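Local structure of ThiJ/pfpI family protein (Bacillus anthracis, 3EFE) at residues L41-I53 against R60-L72. The protein is of undetermined function but belongs to the DJ-1/PfpI family, whose members include chaperones, proteases and other hydrolases. Sequence-based numbering, arbitrary orientation.
Sequences LKVITVGANKEMI and RIKPDISLDECTL
Strand 65-66 forms the parallel edge of the central sheet of this DJ-1/PfpI-type alpha/beta fold, paired with strand 43-47, while the chain between them returns through a short antiparallel pairing of Ile53 with Ile61. In the parallel part, Ile65 N gives its hydrogen to Thr45 O at 3.2 Å, and Gly47 N donates to Ile65 O at 3.0 Å. Where this pairing begins, Asp64 and Thr45 clasp each other. With chi1 at 64°, Thr45 OG1 sits between its own N and carbonyl carbon, where it accepts from Asp64 N at 3.0 Å; a water also joins this hydroxyl to Lys62 O. In return, Asp64 OD2 receives Thr45 N at 3.0 Å from above the carboxylate plane. The side chain of Ile44 crosses that of Asp64 at about a right angle, its CG2 also touching Ile65 CD1. Lys50, bent at its last three torsions, runs past Ser66 CB and brings NZ to Pro63 O, at 3.1 Å and tilted 34° from the carbonyl plane. The ring of Pro63 lies against Glu51 O. Ile53 and Ile61 exchange two backbone hydrogen bonds, and Ile53 CD1 reaches Ile61 CB at 4.0 Å. On its other side, strand 43-47 hydrogen-bonds to strand 8-11, while helix 18-30 covers Val43 and helix 92-104 packs on Leu67. Arg60 and Lys62 continue the backbone hydrogen bonding into the second subunit, where Ile61 packs on Ile61 of that chain, placing the antiparallel pair at the dimer interface.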
loop_
_atom_site.group_PDB
_atom_site.type_symbol
_atom_site.label_atom_id
_atom_site.label_comp_id
_atom_site.label_asym_id
_atom_site.label_seq_id
_atom_site.Cartn_x
_atom_site.Cartn_y
_atom_site.Cartn_z
ATOM N N LEU D 41 7.559 8.123 -13.961
ATOM C CA LEU D 41 6.536 9.157 -13.901
ATOM C C LEU D 41 6.515 9.644 -12.489
ATOM O O LEU D 41 5.923 8.992 -11.636
ATOM C CB LEU D 41 5.194 8.579 -14.240
ATOM C CG LEU D 41 4.082 9.590 -14.431
ATOM C CD1 LEU D 41 4.508 10.760 -15.304
ATOM C CD2 LEU D 41 2.874 8.864 -15.028
ATOM N N LYS D 42 7.212 10.751 -12.216
ATOM C CA LYS D 42 7.319 11.319 -10.853
ATOM C C LYS D 42 5.939 11.670 -10.311
ATOM O O LYS D 42 5.144 12.275 -11.019
ATOM C CB LYS D 42 8.248 12.547 -10.834
ATOM C CG LYS D 42 9.736 12.205 -11.069
ATOM C CD LYS D 42 10.364 11.483 -9.804
ATOM C CE LYS D 42 10.786 9.993 -10.081
ATOM N NZ LYS D 42 11.704 9.390 -9.020
ATOM N N VAL D 43 5.640 11.156 -9.114
ATOM C CA VAL D 43 4.394 11.380 -8.399
ATOM C C VAL D 43 4.601 12.628 -7.523
ATOM O O VAL D 43 5.484 12.675 -6.653
ATOM C CB VAL D 43 3.958 10.126 -7.598
ATOM C CG1 VAL D 43 2.653 10.414 -6.661
ATOM C CG2 VAL D 43 3.731 8.942 -8.559
ATOM N N ILE D 44 3.830 13.671 -7.836
ATOM C CA ILE D 44 3.733 14.901 -7.004
ATOM C C ILE D 44 2.540 14.838 -6.059
ATOM O O ILE D 44 1.370 14.740 -6.484
ATOM C CB ILE D 44 3.628 16.191 -7.863
ATOM C CG1 ILE D 44 4.721 16.202 -8.942
ATOM C CG2 ILE D 44 3.765 17.462 -6.944
ATOM C CD1 ILE D 44 4.281 16.836 -10.273
ATOM N N THR D 45 2.792 14.874 -4.772
ATOM C CA THR D 45 1.673 14.860 -3.833
ATOM C C THR D 45 1.008 16.269 -3.782
ATOM O O THR D 45 1.706 17.272 -3.682
ATOM C CB THR D 45 2.045 14.306 -2.419
ATOM O OG1 THR D 45 2.981 15.140 -1.789
ATOM C CG2 THR D 45 2.613 12.906 -2.495
ATOM N N VAL D 46 -0.327 16.327 -3.921
ATOM C CA VAL D 46 -1.047 17.606 -3.829
ATOM C C VAL D 46 -2.089 17.606 -2.713
ATOM O O VAL D 46 -2.868 16.716 -2.599
ATOM C CB VAL D 46 -1.646 18.135 -5.157
ATOM C CG1 VAL D 46 -1.783 17.102 -6.253
ATOM C CG2 VAL D 46 -2.968 18.803 -4.875
ATOM N N GLY D 47 -2.011 18.595 -1.834
ATOM C CA GLY D 47 -2.848 18.698 -0.653
ATOM C C GLY D 47 -3.888 19.728 -0.946
ATOM O O GLY D 47 -3.745 20.484 -1.948
ATOM N N ALA D 48 -4.940 19.759 -0.113
ATOM C CA ALA D 48 -5.933 20.865 -0.172
ATOM C C ALA D 48 -5.194 22.163 0.117
ATOM O O ALA D 48 -5.558 23.196 -0.415
ATOM C CB ALA D 48 -7.116 20.677 0.824
ATOM N N ASN D 49 -4.164 22.066 0.964
ATOM C CA ASN D 49 -3.252 23.109 1.302
ATOM C C ASN D 49 -1.925 22.431 1.746
ATOM O O ASN D 49 -1.824 21.217 1.720
ATOM C CB ASN D 49 -3.819 23.879 2.453
ATOM C CG ASN D 49 -3.938 23.021 3.700
ATOM O OD1 ASN D 49 -3.115 22.124 3.965
ATOM N ND2 ASN D 49 -4.963 23.294 4.483
ATOM N N LYS D 50 -0.940 23.219 2.204
ATOM C CA LYS D 50 0.443 22.770 2.424
ATOM C C LYS D 50 0.652 22.078 3.755
ATOM O O LYS D 50 1.732 21.572 4.040
ATOM C CB LYS D 50 1.408 23.949 2.235
ATOM C CG LYS D 50 1.435 24.440 0.749
ATOM C CD LYS D 50 2.878 24.598 0.081
ATOM C CE LYS D 50 3.685 23.248 -0.073
ATOM N NZ LYS D 50 3.801 22.401 1.242
ATOM N N GLU D 51 -0.416 22.041 4.554
ATOM C CA GLU D 51 -0.440 21.362 5.849
ATOM C C GLU D 51 -0.143 19.872 5.652
ATOM O O GLU D 51 -0.628 19.212 4.696
ATOM C CB GLU D 51 -1.806 21.502 6.584
ATOM C CG GLU D 51 -2.275 22.925 7.110
ATOM C CD GLU D 51 -3.754 22.893 7.781
ATOM O OE1 GLU D 51 -4.478 21.852 7.670
ATOM O OE2 GLU D 51 -4.198 23.931 8.386
ATOM N N MET D 52 0.670 19.372 6.575
ATOM C CA MET D 52 0.900 17.959 6.753
ATOM C C MET D 52 -0.386 17.253 7.053
ATOM O O MET D 52 -1.285 17.784 7.779
ATOM C CB MET D 52 1.933 17.745 7.876
ATOM C CG MET D 52 3.339 18.206 7.384
ATOM S SD MET D 52 4.703 17.289 8.027
ATOM C CE MET D 52 4.326 15.771 7.200
ATOM N N ILE D 53 -0.479 16.062 6.470
ATOM C CA ILE D 53 -1.622 15.158 6.552
ATOM C C ILE D 53 -1.099 13.902 7.201
ATOM O O ILE D 53 0.096 13.678 7.267
ATOM C CB ILE D 53 -2.246 14.925 5.156
ATOM C CG1 ILE D 53 -1.404 14.019 4.231
ATOM C CG2 ILE D 53 -2.377 16.261 4.455
ATOM C CD1 ILE D 53 -1.527 12.544 4.431
ATOM N N ARG D 60 2.752 10.632 8.652
ATOM C CA ARG D 60 2.657 12.096 8.475
ATOM C C ARG D 60 3.396 12.552 7.222
ATOM O O ARG D 60 4.594 12.445 7.134
ATOM C CB ARG D 60 3.181 12.859 9.679
ATOM C CG ARG D 60 2.793 12.276 11.061
ATOM C CD ARG D 60 1.690 13.021 11.852
ATOM N NE ARG D 60 1.488 14.430 11.444
ATOM C CZ ARG D 60 2.403 15.414 11.417
ATOM N NH1 ARG D 60 2.011 16.630 11.010
ATOM N NH2 ARG D 60 3.689 15.215 11.747
ATOM N N ILE D 61 2.659 13.081 6.261
ATOM C CA ILE D 61 3.203 13.385 4.969
ATOM C C ILE D 61 3.131 14.879 4.664
ATOM O O ILE D 61 2.130 15.521 4.909
ATOM C CB ILE D 61 2.423 12.552 3.869
ATOM C CG1 ILE D 61 2.691 11.054 4.101
ATOM C CG2 ILE D 61 2.737 13.047 2.430
ATOM C CD1 ILE D 61 1.738 10.103 3.299
ATOM N N LYS D 62 4.158 15.390 4.030
ATOM C CA LYS D 62 4.263 16.790 3.677
ATOM C C LYS D 62 3.885 16.897 2.237
ATOM O O LYS D 62 4.601 16.345 1.381
ATOM C CB LYS D 62 5.718 17.269 3.891
ATOM C CG LYS D 62 6.010 18.774 3.658
ATOM C CD LYS D 62 5.011 19.709 4.453
ATOM C CE LYS D 62 5.301 21.263 4.286
ATOM N NZ LYS D 62 6.742 21.539 3.943
ATOM N N PRO D 63 2.737 17.547 1.939
ATOM C CA PRO D 63 2.362 17.715 0.542
ATOM C C PRO D 63 3.423 18.517 -0.200
ATOM O O PRO D 63 4.019 19.461 0.353
ATOM C CB PRO D 63 1.018 18.471 0.621
ATOM C CG PRO D 63 0.513 18.146 1.900
ATOM C CD PRO D 63 1.716 18.154 2.804
ATOM N N ASP D 64 3.695 18.078 -1.424
ATOM C CA ASP D 64 4.609 18.771 -2.326
ATOM C C ASP D 64 4.093 20.134 -2.691
ATOM O O ASP D 64 4.852 21.092 -2.639
ATOM C CB ASP D 64 4.819 17.975 -3.611
ATOM C CG ASP D 64 5.689 16.776 -3.390
ATOM O OD1 ASP D 64 6.493 16.854 -2.467
ATOM O OD2 ASP D 64 5.557 15.760 -4.103
ATOM N N ILE D 65 2.848 20.203 -3.114
ATOM C CA ILE D 65 2.223 21.418 -3.481
ATOM C C ILE D 65 0.769 21.443 -2.974
ATOM O O ILE D 65 0.230 20.435 -2.484
ATOM C CB ILE D 65 2.260 21.614 -5.039
ATOM C CG1 ILE D 65 1.231 20.691 -5.768
ATOM C CG2 ILE D 65 3.714 21.483 -5.576
ATOM C CD1 ILE D 65 1.375 20.628 -7.309
ATOM N N SER D 66 0.144 22.608 -3.102
ATOM C CA SER D 66 -1.205 22.841 -2.652
ATOM C C SER D 66 -2.066 22.817 -3.867
ATOM O O SER D 66 -1.569 22.957 -4.935
ATOM C CB SER D 66 -1.309 24.180 -1.866
ATOM O OG SER D 66 -1.620 25.297 -2.701
ATOM N N LEU D 67 -3.360 22.577 -3.724
ATOM C CA LEU D 67 -4.219 22.500 -4.907
ATOM C C LEU D 67 -4.055 23.717 -5.814
ATOM O O LEU D 67 -4.004 23.576 -7.021
ATOM C CB LEU D 67 -5.679 22.332 -4.502
ATOM C CG LEU D 67 -6.700 22.152 -5.639
ATOM C CD1 LEU D 67 -6.260 21.087 -6.662
ATOM C CD2 LEU D 67 -8.118 21.846 -5.047
ATOM N N ASP D 68 -3.967 24.913 -5.242
ATOM C CA ASP D 68 -3.719 26.149 -6.016
ATOM C C ASP D 68 -2.552 26.074 -6.981
ATOM O O ASP D 68 -2.695 26.397 -8.146
ATOM C CB ASP D 68 -3.383 27.292 -5.083
ATOM C CG ASP D 68 -4.585 28.044 -4.630
ATOM O OD1 ASP D 68 -5.681 27.821 -5.233
ATOM O OD2 ASP D 68 -4.414 28.861 -3.665
ATOM N N GLU D 69 -1.400 25.668 -6.455
ATOM C CA GLU D 69 -0.144 25.500 -7.200
ATOM C C GLU D 69 -0.186 24.454 -8.322
ATOM O O GLU D 69 0.760 24.311 -9.026
ATOM C CB GLU D 69 0.963 25.125 -6.205
ATOM C CG GLU D 69 1.493 26.294 -5.348
ATOM C CD GLU D 69 1.999 25.876 -3.935
ATOM O OE1 GLU D 69 2.006 24.676 -3.607
ATOM O OE2 GLU D 69 2.395 26.761 -3.134
ATOM N N CYS D 70 -1.300 23.749 -8.507
ATOM C CA CYS D 70 -1.348 22.572 -9.367
ATOM C C CYS D 70 -2.113 22.860 -10.614
ATOM O O CYS D 70 -3.172 23.451 -10.537
ATOM C CB CYS D 70 -2.065 21.433 -8.609
ATOM S SG CYS D 70 -2.590 20.033 -9.647
ATOM N N THR D 71 -1.608 22.393 -11.749
ATOM C CA THR D 71 -2.279 22.524 -13.047
ATOM C C THR D 71 -2.543 21.133 -13.591
ATOM O O THR D 71 -1.638 20.307 -13.634
ATOM C CB THR D 71 -1.392 23.294 -14.082
ATOM O OG1 THR D 71 -0.965 24.523 -13.490
ATOM C CG2 THR D 71 -2.152 23.605 -15.417
ATOM N N LEU D 72 -3.796 20.875 -13.976
ATOM C CA LEU D 72 -4.183 19.583 -14.529
ATOM C C LEU D 72 -4.372 19.790 -16.012
ATOM O O LEU D 72 -5.026 20.723 -16.432
ATOM C CB LEU D 72 -5.466 19.029 -13.850
ATOM C CG LEU D 72 -5.423 18.206 -12.533
ATOM C CD1 LEU D 72 -4.006 17.626 -12.145
ATOM C CD2 LEU D 72 -6.041 18.981 -11.366
HETATM O O HOH W 1 4.829 14.064 -0.037
#